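PDB 4TW5: Eps1p from Saccharomyces cerevisiae, which belongs to the thioredoxin superfamily and in this fragment folds as two successive thioredoxin-like units, each with a mixed sheet flanked by helices and two disulfides. Local coordinates for residues A44-W47 with M48-E52; R89-P93 with S94-K98; Y137-G140 with F141-L144; D164-N167 with S168-L172. All blocks are in the same frame, centred on the assembly; numbering follows the deposited sequence.

Contact 1 of 4, residues A44-W47 with M48-E52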
loop_
_atom_site.group_PDB
_atom_site.type_symbol
_atom_site.label_atom_id
_atom_site.label_comp_id
_atom_site.label_asym_id
_atom_site.label_seq_id
_atom_site.Cartn_x
_atom_site.Cartn_y
_atom_site.Cartn_z
ATOM N N ALA A 44 46.831 22.337 -24.184
ATOM C CA ALA A 44 47.096 23.756 -24.429
ATOM C C ALA A 44 46.236 24.424 -25.515
ATOM O O ALA A 44 45.702 25.519 -25.288
ATOM C CB ALA A 44 48.578 23.949 -24.753
ATOM N N PRO A 45 46.099 23.797 -26.699
ATOM C CA PRO A 45 45.267 24.490 -27.692
ATOM C C PRO A 45 43.778 24.403 -27.356
ATOM O O PRO A 45 43.013 25.267 -27.765
ATOM C CB PRO A 45 45.589 23.755 -28.992
ATOM C CG PRO A 45 45.955 22.391 -28.554
ATOM C CD PRO A 45 46.642 22.530 -27.229
ATOM N N VAL A 46 43.374 23.348 -26.655
ATOM C CA VAL A 46 42.001 23.230 -26.190
ATOM C C VAL A 46 41.697 24.301 -25.152
ATOM O O VAL A 46 40.632 24.915 -25.160
ATOM C CB VAL A 46 41.733 21.833 -25.596
ATOM C CG1 VAL A 46 40.574 21.864 -24.592
ATOM C CG2 VAL A 46 41.491 20.831 -26.706
ATOM N N TRP A 47 42.672 24.560 -24.292
ATOM C CA TRP A 47 42.523 25.561 -23.252
ATOM C C TRP A 47 42.285 26.949 -23.796
ATOM O O TRP A 47 41.415 27.672 -23.306
ATOM C CB TRP A 47 43.764 25.591 -22.374
ATOM C CG TRP A 47 43.532 26.284 -21.088
ATOM C CD1 TRP A 47 43.773 27.596 -20.812
ATOM C CD2 TRP A 47 43.030 25.703 -19.880
ATOM N NE1 TRP A 47 43.450 27.866 -19.509
ATOM C CE2 TRP A 47 42.993 26.718 -18.915
ATOM C CE3 TRP A 47 42.607 24.416 -19.526
ATOM C CZ2 TRP A 47 42.530 26.501 -17.612
ATOM C CZ3 TRP A 47 42.159 24.195 -18.233
ATOM C CH2 TRP A 47 42.120 25.233 -17.290
ATOM N N MET A 48 43.050 27.319 -24.817
ATOM C CA MET A 48 42.952 28.659 -25.364
ATOM C C MET A 48 41.658 28.885 -26.115
ATOM O O MET A 48 41.118 29.987 -26.119
ATOM C CB MET A 48 44.135 28.938 -26.285
ATOM C CG MET A 48 45.475 28.784 -25.606
ATOM S SD MET A 48 46.850 29.118 -26.712
ATOM C CE MET A 48 48.213 28.508 -25.716
ATOM N N GLU A 49 41.168 27.859 -26.789
ATOM C CA GLU A 49 39.853 27.976 -27.393
ATOM C C GLU A 49 38.780 28.020 -26.309
ATOM O O GLU A 49 37.767 28.665 -26.509
ATOM C CB GLU A 49 39.591 26.879 -28.411
ATOM C CG GLU A 49 39.469 25.503 -27.874
ATOM C CD GLU A 49 39.604 24.495 -28.981
ATOM O OE1 GLU A 49 39.468 24.898 -30.167
ATOM O OE2 GLU A 49 39.852 23.314 -28.664
ATOM N N THR A 50 38.976 27.270 -25.213
ATOM C CA THR A 50 38.053 27.283 -24.077
ATOM C C THR A 50 37.940 28.713 -23.574
ATOM O O THR A 50 36.851 29.312 -23.531
ATOM C CB THR A 50 38.539 26.389 -22.919
ATOM O OG1 THR A 50 38.506 25.013 -23.311
ATOM C CG2 THR A 50 37.667 26.584 -21.657
ATOM N N TRP A 51 39.104 29.259 -23.248
ATOM C CA TRP A 51 39.234 30.627 -22.806
ATOM C C TRP A 51 38.566 31.602 -23.735
ATOM O O TRP A 51 37.892 32.528 -23.284
ATOM C CB TRP A 51 40.692 30.994 -22.672
ATOM C CG TRP A 51 40.897 32.393 -22.212
ATOM C CD1 TRP A 51 41.007 32.826 -20.927
ATOM C CD2 TRP A 51 41.057 33.547 -23.041
ATOM N NE1 TRP A 51 41.216 34.185 -20.899
ATOM C CE2 TRP A 51 41.258 34.649 -22.187
ATOM C CE3 TRP A 51 41.050 33.755 -24.421
ATOM C CZ2 TRP A 51 41.447 35.938 -22.671
ATOM C CZ3 TRP A 51 41.233 35.029 -24.898
ATOM C CH2 TRP A 51 41.430 36.108 -24.027
ATOM N N GLU A 52 38.770 31.413 -25.036
ATOM C CA GLU A 52 38.259 32.372 -25.996
ATOM C C GLU A 52 36.746 32.310 -26.101
ATOM O O GLU A 52 36.076 33.344 -26.160
ATOM C CB GLU A 52 38.878 32.142 -27.398
ATOM C CG GLU A 52 38.236 33.032 -28.477
ATOM C CD GLU A 52 38.943 33.024 -29.826
ATOM O OE1 GLU A 52 39.197 31.933 -30.386
ATOM O OE2 GLU A 52 39.236 34.128 -30.328
#
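Thr50 grips the carbonyl oxygen of Val46 twice within one turn of helix 44-53. Its OG1 donates to Val46 O at 2.8 Å and its backbone N to the same oxygen at 2.9 Å. The hydroxyl comes from above the carbonyl plane, 42° out of it, whereas the amide is tilted by only 20°. Both reach one acceptor because OG1 stands beside the backbone N of Thr50, opposite the carbonyl carbon (chi1 -67°). The next bond of the helix, from Trp51 N to Trp47 O at 2.8 Å, is nearly straight; the one from Met48 N to Ala44 O, at 3.2 Å, is longer. Glu49 N to Pro45 O is weak.

Glu49 and Met48 lean back toward the start of the helix. Glu49 CG is set between its own N and carbonyl carbon, which brings it to 3.0 Å from Val46 O. From there the extended chain crosses Val46 obliquely and lays OE2 alongside CG2 of Val46 at 3.6 Å. Met48 runs back past the Ala44 carbonyl, its CG 3.3 Å from Ala44 O, and reaches Pro7 and Phe10. Trp47 and Thr50 turn inward instead, the former onto Ile29 of the central sheet and both onto Leu110 of helix 107-118.

This is the helix that follows the Cys37-Cys40 disulfide in the thioredoxin unit, lying on the sheet beside helix 107-118. Thr50 is buried, and its hydroxyl finds an acceptor within the helix, at Val46 O, while the side chain packs on Phe65 and Ile111.

Contact 2 of 4, residues R89-P93 with S94-K98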
loop_
_atom_site.group_PDB
_atom_site.type_symbol
_atom_site.label_atom_id
_atom_site.label_comp_id
_atom_site.label_asym_id
_atom_site.label_seq_id
_atom_site.Cartn_x
_atom_site.Cartn_y
_atom_site.Cartn_z
ATOM N N ARG A 89 42.238 22.610 -11.679
ATOM C CA ARG A 89 41.692 22.860 -10.340
ATOM C C ARG A 89 40.769 24.083 -10.240
ATOM O O ARG A 89 40.912 25.048 -11.003
ATOM C CB ARG A 89 42.831 23.048 -9.345
ATOM C CG ARG A 89 43.745 21.860 -9.138
ATOM C CD ARG A 89 44.689 22.167 -8.003
ATOM N NE ARG A 89 45.506 21.026 -7.626
ATOM C CZ ARG A 89 46.187 20.949 -6.488
ATOM N NH1 ARG A 89 46.156 21.951 -5.628
ATOM N NH2 ARG A 89 46.908 19.875 -6.216
ATOM N N LEU A 90 39.820 24.022 -9.301
ATOM C CA LEU A 90 38.954 25.146 -8.967
ATOM C C LEU A 90 39.335 25.799 -7.632
ATOM O O LEU A 90 39.435 25.137 -6.595
ATOM C CB LEU A 90 37.488 24.716 -8.919
ATOM C CG LEU A 90 36.464 25.843 -8.661
ATOM C CD1 LEU A 90 36.396 26.844 -9.848
ATOM C CD2 LEU A 90 35.098 25.263 -8.388
ATOM N N TYR A 91 39.540 27.107 -7.659
ATOM C CA TYR A 91 39.837 27.869 -6.459
ATOM C C TYR A 91 38.784 28.935 -6.234
ATOM O O TYR A 91 38.118 29.369 -7.175
ATOM C CB TYR A 91 41.210 28.517 -6.565
ATOM C CG TYR A 91 42.367 27.560 -6.380
ATOM C CD1 TYR A 91 42.717 26.662 -7.382
ATOM C CD2 TYR A 91 43.138 27.582 -5.224
ATOM C CE1 TYR A 91 43.785 25.790 -7.225
ATOM C CE2 TYR A 91 44.211 26.711 -5.060
ATOM C CZ TYR A 91 44.524 25.825 -6.071
ATOM O OH TYR A 91 45.580 24.968 -5.937
ATOM N N ASN A 92 38.572 29.304 -4.976
ATOM C CA ASN A 92 37.801 30.501 -4.682
ATOM C C ASN A 92 38.724 31.421 -3.860
ATOM O O ASN A 92 39.893 31.078 -3.660
ATOM C CB ASN A 92 36.463 30.153 -4.019
ATOM C CG ASN A 92 36.599 29.458 -2.649
ATOM O OD1 ASN A 92 37.672 29.354 -2.057
ATOM N ND2 ASN A 92 35.468 28.996 -2.147
ATOM N N PRO A 93 38.247 32.600 -3.429
ATOM C CA PRO A 93 39.110 33.438 -2.570
ATOM C C PRO A 93 39.623 32.769 -1.275
ATOM O O PRO A 93 40.652 33.199 -0.745
ATOM C CB PRO A 93 38.199 34.629 -2.220
ATOM C CG PRO A 93 37.253 34.725 -3.357
ATOM C CD PRO A 93 37.009 33.314 -3.824
ATOM N N SER A 94 38.916 31.771 -0.756
ATOM C CA SER A 94 39.428 31.012 0.401
ATOM C C SER A 94 40.469 29.958 0.041
ATOM O O SER A 94 41.101 29.400 0.937
ATOM C CB SER A 94 38.305 30.340 1.193
ATOM O OG SER A 94 37.265 31.256 1.496
ATOM N N GLY A 95 40.610 29.621 -1.238
ATOM C CA GLY A 95 41.601 28.625 -1.588
ATOM C C GLY A 95 41.058 27.489 -2.430
ATOM O O GLY A 95 40.024 27.615 -3.106
ATOM N N TYR A 96 41.790 26.379 -2.416
ATOM C CA TYR A 96 41.429 25.206 -3.199
ATOM C C TYR A 96 40.015 24.717 -2.867
ATOM O O TYR A 96 39.581 24.802 -1.726
ATOM C CB TYR A 96 42.445 24.090 -2.964
ATOM C CG TYR A 96 42.131 22.803 -3.682
ATOM C CD1 TYR A 96 42.359 22.698 -5.039
ATOM C CD2 TYR A 96 41.650 21.682 -3.007
ATOM C CE1 TYR A 96 42.100 21.533 -5.722
ATOM C CE2 TYR A 96 41.392 20.489 -3.693
ATOM C CZ TYR A 96 41.625 20.432 -5.059
ATOM O OH TYR A 96 41.382 19.290 -5.796
ATOM N N ILE A 97 39.299 24.248 -3.883
ATOM C CA ILE A 97 37.979 23.679 -3.700
ATOM C C ILE A 97 37.948 22.224 -4.166
ATOM O O ILE A 97 37.641 21.328 -3.377
ATOM C CB ILE A 97 36.900 24.479 -4.445
ATOM C CG1 ILE A 97 36.682 25.828 -3.766
ATOM C CG2 ILE A 97 35.575 23.747 -4.434
ATOM C CD1 ILE A 97 35.657 26.688 -4.469
ATOM N N LYS A 98 38.299 21.988 -5.428
ATOM C CA LYS A 98 38.214 20.653 -6.008
ATOM C C LYS A 98 38.986 20.563 -7.319
ATOM O O LYS A 98 39.335 21.587 -7.894
ATOM C CB LYS A 98 36.749 20.294 -6.249
ATOM C CG LYS A 98 36.149 21.040 -7.438
ATOM C CD LYS A 98 34.736 20.589 -7.762
ATOM C CE LYS A 98 33.745 21.090 -6.742
ATOM N NZ LYS A 98 32.363 20.829 -7.233
#
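In the beta hairpin of strands 87-92 and 95-99, the antiparallel edge of the thioredoxin sheet, Tyr91 offers a ring face to Tyr96 in a T-shaped pair, centroids 5.6 Å apart and planes at 73°, the edge being that of Tyr96. Tyr96 CA also sits over a face of the Tyr91 ring, 3.9 Å from its centroid, in a CH-pi contact. The Tyr96 ring has Lys98 N over its centre on one face, 3.7 Å above the plane, while Arg89 CB lies in plane at its edge. The Arg89 chain crosses Tyr96 at about a right angle, with Arg89 CD 3.5 Å from Tyr96 CE1 and the guanidinium inclined 57° to the ring.

A type I turn from Asn92 to Gly95 closes the hairpin, with backbone bonds both ways between these two residues; at the backbone angles of Gly95 (positive phi) a CB would be jammed against the preceding carbonyl oxygen, which calls for glycine. Past the Tyr91-Tyr96 non-hydrogen-bonded pair the register slips by one. Leu90 then faces both Ile97 and Lys98, a classic beta bulge: Leu90 N donates to Lys98 O at 2.9 Å, and Ile97 N to Leu90 O likewise.

Arg89 NH1 donates to Tyr91 OH at 3.1 Å, the hydroxyl also bonds Glu80, and Arg89 NE forms a salt bridge with Glu87. Lys98 is paired with Glu117 and Asp259, and Tyr96 OH with Ser99. On the far side from the tyrosines, Asn92 has CG between its N and carbonyl carbon (chi1 63°), which sets ND2 3.3 Å from CD1 of Ile97.

Contact 3 of 4, residues Y137-G140 with F141-L144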
loop_
_atom_site.group_PDB
_atom_site.type_symbol
_atom_site.label_atom_id
_atom_site.label_comp_id
_atom_site.label_asym_id
_atom_site.label_seq_id
_atom_site.Cartn_x
_atom_site.Cartn_y
_atom_site.Cartn_z
ATOM N N TYR A 137 7.832 18.404 -10.313
ATOM C CA TYR A 137 6.863 17.628 -9.573
ATOM C C TYR A 137 6.394 16.483 -10.415
ATOM O O TYR A 137 5.812 16.685 -11.460
ATOM C CB TYR A 137 5.708 18.524 -9.133
ATOM C CG TYR A 137 4.516 17.816 -8.528
ATOM C CD1 TYR A 137 4.578 17.239 -7.266
ATOM C CD2 TYR A 137 3.298 17.797 -9.193
ATOM C CE1 TYR A 137 3.465 16.612 -6.705
ATOM C CE2 TYR A 137 2.185 17.185 -8.640
ATOM C CZ TYR A 137 2.277 16.586 -7.397
ATOM O OH TYR A 137 1.163 15.979 -6.861
ATOM N N LEU A 138 6.655 15.270 -9.962
ATOM C CA LEU A 138 6.215 14.108 -10.709
ATOM C C LEU A 138 5.170 13.356 -9.924
ATOM O O LEU A 138 5.456 12.823 -8.851
ATOM C CB LEU A 138 7.401 13.168 -11.032
ATOM C CG LEU A 138 8.626 13.759 -11.752
ATOM C CD1 LEU A 138 9.769 12.746 -11.816
ATOM C CD2 LEU A 138 8.265 14.246 -13.199
ATOM N N GLU A 139 3.975 13.267 -10.494
ATOM C CA GLU A 139 2.964 12.347 -9.987
ATOM C C GLU A 139 3.358 10.956 -10.430
ATOM O O GLU A 139 4.205 10.800 -11.324
ATOM C CB GLU A 139 1.583 12.693 -10.529
ATOM C CG GLU A 139 1.123 14.071 -10.123
ATOM C CD GLU A 139 -0.334 14.293 -10.431
ATOM O OE1 GLU A 139 -0.986 13.341 -10.917
ATOM O OE2 GLU A 139 -0.821 15.419 -10.192
ATOM N N GLY A 140 2.737 9.948 -9.822
ATOM C CA GLY A 140 3.092 8.565 -10.078
ATOM C C GLY A 140 3.053 8.220 -11.542
ATOM O O GLY A 140 3.975 7.608 -12.080
ATOM N N PHE A 141 1.976 8.653 -12.186
ATOM C CA PHE A 141 1.774 8.438 -13.603
ATOM C C PHE A 141 2.908 9.046 -14.438
ATOM O O PHE A 141 3.386 8.425 -15.394
ATOM C CB PHE A 141 0.428 9.017 -14.030
ATOM C CG PHE A 141 0.164 8.885 -15.501
ATOM C CD1 PHE A 141 -0.300 7.686 -16.027
ATOM C CD2 PHE A 141 0.406 9.950 -16.364
ATOM C CE1 PHE A 141 -0.530 7.554 -17.382
ATOM C CE2 PHE A 141 0.180 9.827 -17.725
ATOM C CZ PHE A 141 -0.291 8.631 -18.237
ATOM N N ASP A 142 3.327 10.255 -14.082
ATOM C CA ASP A 142 4.429 10.934 -14.760
ATOM C C ASP A 142 5.692 10.103 -14.664
ATOM O O ASP A 142 6.433 9.928 -15.640
ATOM C CB ASP A 142 4.682 12.304 -14.128
ATOM C CG ASP A 142 3.485 13.230 -14.251
ATOM O OD1 ASP A 142 2.870 13.279 -15.348
ATOM O OD2 ASP A 142 3.152 13.890 -13.230
ATOM N N PHE A 143 5.934 9.585 -13.468
ATOM C CA PHE A 143 7.140 8.816 -13.227
ATOM C C PHE A 143 7.125 7.497 -14.009
ATOM O O PHE A 143 8.172 7.005 -14.400
ATOM C CB PHE A 143 7.337 8.527 -11.733
ATOM C CG PHE A 143 8.568 7.697 -11.461
ATOM C CD1 PHE A 143 9.827 8.275 -11.483
ATOM C CD2 PHE A 143 8.469 6.332 -11.258
ATOM C CE1 PHE A 143 10.951 7.524 -11.262
ATOM C CE2 PHE A 143 9.596 5.572 -11.056
ATOM C CZ PHE A 143 10.838 6.171 -11.062
ATOM N N LEU A 144 5.932 6.920 -14.178
ATOM C CA LEU A 144 5.758 5.665 -14.880
ATOM C C LEU A 144 5.923 5.899 -16.390
ATOM O O LEU A 144 6.528 5.095 -17.086
ATOM C CB LEU A 144 4.383 5.066 -14.546
ATOM C CG LEU A 144 4.176 4.555 -13.093
ATOM C CD1 LEU A 144 2.777 4.017 -12.887
ATOM C CD2 LEU A 144 5.201 3.479 -12.680
#
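Asp142 folds its carboxylate back from the first turn of helix 140-150 onto Glu139, the N-cap residue. OD2 accepts from Glu139 N at 2.9 Å, met on the anti side and only 16° out of the carboxylate plane. Asp142 CG lies beside its own backbone N, opposite the carbonyl carbon (chi1 -62°), and that rotation directs the group back along the incoming chain. A bond from the N-cap amide to the side chain three residues on is one half of a capping box.

The Glu139 side chain crosses over Asp142 at a slant, its CB 3.3 Å from Asp142 OD2. Their carboxylates are turned 50° apart, and Glu139 OE1 stays 4.8 Å from Asp142 OD2. Leu138 also slants across the aspartate, with CD2 4.2 Å from Asp142 CB, and its other methyl, CD1, approaches the Phe143 ring near its plane, at the edge, 4.5 Å from CD1 of that ring. Phe143 has its ring opposite the backbone N and leads away from the loop, to an edge-to-face pair with Phe159. Leu144 CG sits 3.2 Å from the carbonyl oxygen of Gly140.

The helix proper opens with Phe143 N bonded to Glu139 O and Leu144 N to Gly140 O, each at 3.0 Å. Together these contacts join the short strand 136-137, beside strand 200-205, to the helix that follows it.

Chemically, two acidic side chains gather at a helix start. The positive end of the helix dipole and the Glu139 amide would tend to favour a charged Asp142, whereas the neighbouring carboxylate of Glu139 would work against this.

Contact 4 of 4, residues D164-N167 with S168-L172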
loop_
_atom_site.group_PDB
_atom_site.type_symbol
_atom_site.label_atom_id
_atom_site.label_comp_id
_atom_site.label_asym_id
_atom_site.label_seq_id
_atom_site.Cartn_x
_atom_site.Cartn_y
_atom_site.Cartn_z
ATOM N N ASP A 164 3.363 16.473 0.592
ATOM C CA ASP A 164 3.086 17.895 0.430
ATOM C C ASP A 164 4.122 18.672 -0.376
ATOM O O ASP A 164 4.056 19.892 -0.442
ATOM C CB ASP A 164 2.934 18.556 1.804
ATOM C CG ASP A 164 1.691 18.115 2.502
ATOM O OD1 ASP A 164 0.635 18.045 1.827
ATOM O OD2 ASP A 164 1.765 17.817 3.712
ATOM N N MET A 165 5.065 17.987 -1.001
ATOM C CA MET A 165 6.106 18.707 -1.717
ATOM C C MET A 165 5.628 19.046 -3.126
ATOM O O MET A 165 5.467 18.174 -3.958
ATOM C CB MET A 165 7.414 17.908 -1.748
ATOM C CG MET A 165 8.565 18.659 -2.427
ATOM S SD MET A 165 10.135 17.767 -2.349
ATOM C CE MET A 165 10.581 17.949 -0.639
ATOM N N LYS A 166 5.369 20.323 -3.375
ATOM C CA LYS A 166 5.016 20.766 -4.717
ATOM C C LYS A 166 6.266 21.245 -5.433
ATOM O O LYS A 166 6.572 20.778 -6.529
ATOM C CB LYS A 166 3.988 21.895 -4.657
ATOM C CG LYS A 166 2.576 21.464 -4.314
ATOM C CD LYS A 166 1.683 21.485 -5.539
ATOM C CE LYS A 166 0.240 21.132 -5.193
ATOM N NZ LYS A 166 -0.676 21.343 -6.358
ATOM N N ASN A 167 6.993 22.171 -4.811
ATOM C CA ASN A 167 8.351 22.496 -5.254
ATOM C C ASN A 167 9.339 21.886 -4.319
ATOM O O ASN A 167 9.097 21.828 -3.118
ATOM C CB ASN A 167 8.591 24.005 -5.367
ATOM C CG ASN A 167 7.602 24.671 -6.290
ATOM O OD1 ASN A 167 7.684 24.521 -7.506
ATOM N ND2 ASN A 167 6.653 25.403 -5.716
ATOM N N SER A 168 10.469 21.437 -4.844
ATOM C CA SER A 168 11.369 20.653 -4.004
ATOM C C SER A 168 11.896 21.482 -2.809
ATOM O O SER A 168 12.419 20.924 -1.855
ATOM C CB SER A 168 12.516 20.074 -4.830
ATOM O OG SER A 168 13.441 21.076 -5.225
ATOM N N ASP A 169 11.739 22.804 -2.861
ATOM C CA ASP A 169 12.216 23.648 -1.780
ATOM C C ASP A 169 11.094 24.281 -0.941
ATOM O O ASP A 169 11.350 25.213 -0.179
ATOM C CB ASP A 169 13.108 24.767 -2.333
ATOM C CG ASP A 169 12.404 25.621 -3.381
ATOM O OD1 ASP A 169 11.256 25.305 -3.764
ATOM O OD2 ASP A 169 13.009 26.615 -3.827
ATOM N N ASP A 170 9.880 23.749 -1.031
ATOM C CA ASP A 170 8.813 24.210 -0.163
ATOM C C ASP A 170 9.218 24.009 1.292
ATOM O O ASP A 170 9.974 23.084 1.597
ATOM C CB ASP A 170 7.527 23.436 -0.428
ATOM C CG ASP A 170 6.820 23.896 -1.652
ATOM O OD1 ASP A 170 7.145 25.002 -2.131
ATOM O OD2 ASP A 170 5.928 23.165 -2.131
ATOM N N SER A 171 8.678 24.835 2.191
ATOM C CA SER A 171 8.920 24.660 3.622
ATOM C C SER A 171 8.119 23.461 4.092
ATOM O O SER A 171 6.905 23.425 3.946
ATOM C CB SER A 171 8.521 25.908 4.414
ATOM O OG SER A 171 9.465 26.957 4.234
ATOM N N LEU A 172 8.801 22.446 4.597
ATOM C CA LEU A 172 8.127 21.204 4.944
ATOM C C LEU A 172 8.643 20.649 6.258
ATOM O O LEU A 172 9.792 20.863 6.616
ATOM C CB LEU A 172 8.315 20.169 3.817
ATOM C CG LEU A 172 7.714 20.493 2.443
ATOM C CD1 LEU A 172 8.184 19.492 1.384
ATOM C CD2 LEU A 172 6.174 20.504 2.523
#
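Asn167 and Asp170 bind each other reciprocally across a type I turn. Asp170 N donates to Asn167 O at 2.9 Å, closing the turn, and Asn167 N returns a bond to Asp170 OD2 at 3.1 Å. Lys166 N adds a second donor to that oxygen at 3.2 Å, from the same face of the carboxylate; Asn167 N stands well above the plane, 63° out of it. The Asn167 amide is nearly perpendicular to the carboxylate (86°), its ND2 3.6 Å from Asp170 OD1. Lys166 NZ forms a salt bridge with Asp75 of the second subunit.

Leu172 supplies the apolar side. The bend of Met165 at chi3 (-73°) turns its CE to Leu172 CD1, 3.5 Å away, the two chains crossing at about a right angle, while Leu172 CD2 lies against Asp164 CB at 3.8 Å. Met165 SD is 3.5 Å from CA of Ser168, whose hydroxyl bonds Ser133.

The turn lies in the loop between strand 155-160 and helix 180-196. Lys188 of that helix pairs with Asp169, Gln184 donates to both Ser168 O and Asp170 O, and His203 of strand 200-205 bonds Lys166 O.

Overall arrangement
Contacts 1 and 2 belong to the first thioredoxin-like unit, 3 and 4 to the second; the helix turn of 44-52 and the hairpin of 89-98 have centres about 21 Å apart and do not touch. All four are only partly buried: contact 1 has one exposed residue among its touching ones, contacts 2, 3 and 4 three or four. Contacts 3 and 4 do meet, Tyr137 CD1 lying 3.6 Å from Met165 O, and both lean on strand 200-205. Their chemistry follows position: a hydroxyl doubling a helix bond in contact 1, tyrosine stacking at a sheet edge in contact 2, an aspartate receiving backbone amides in contacts 3 and 4. Contact 4 alone touches another subunit.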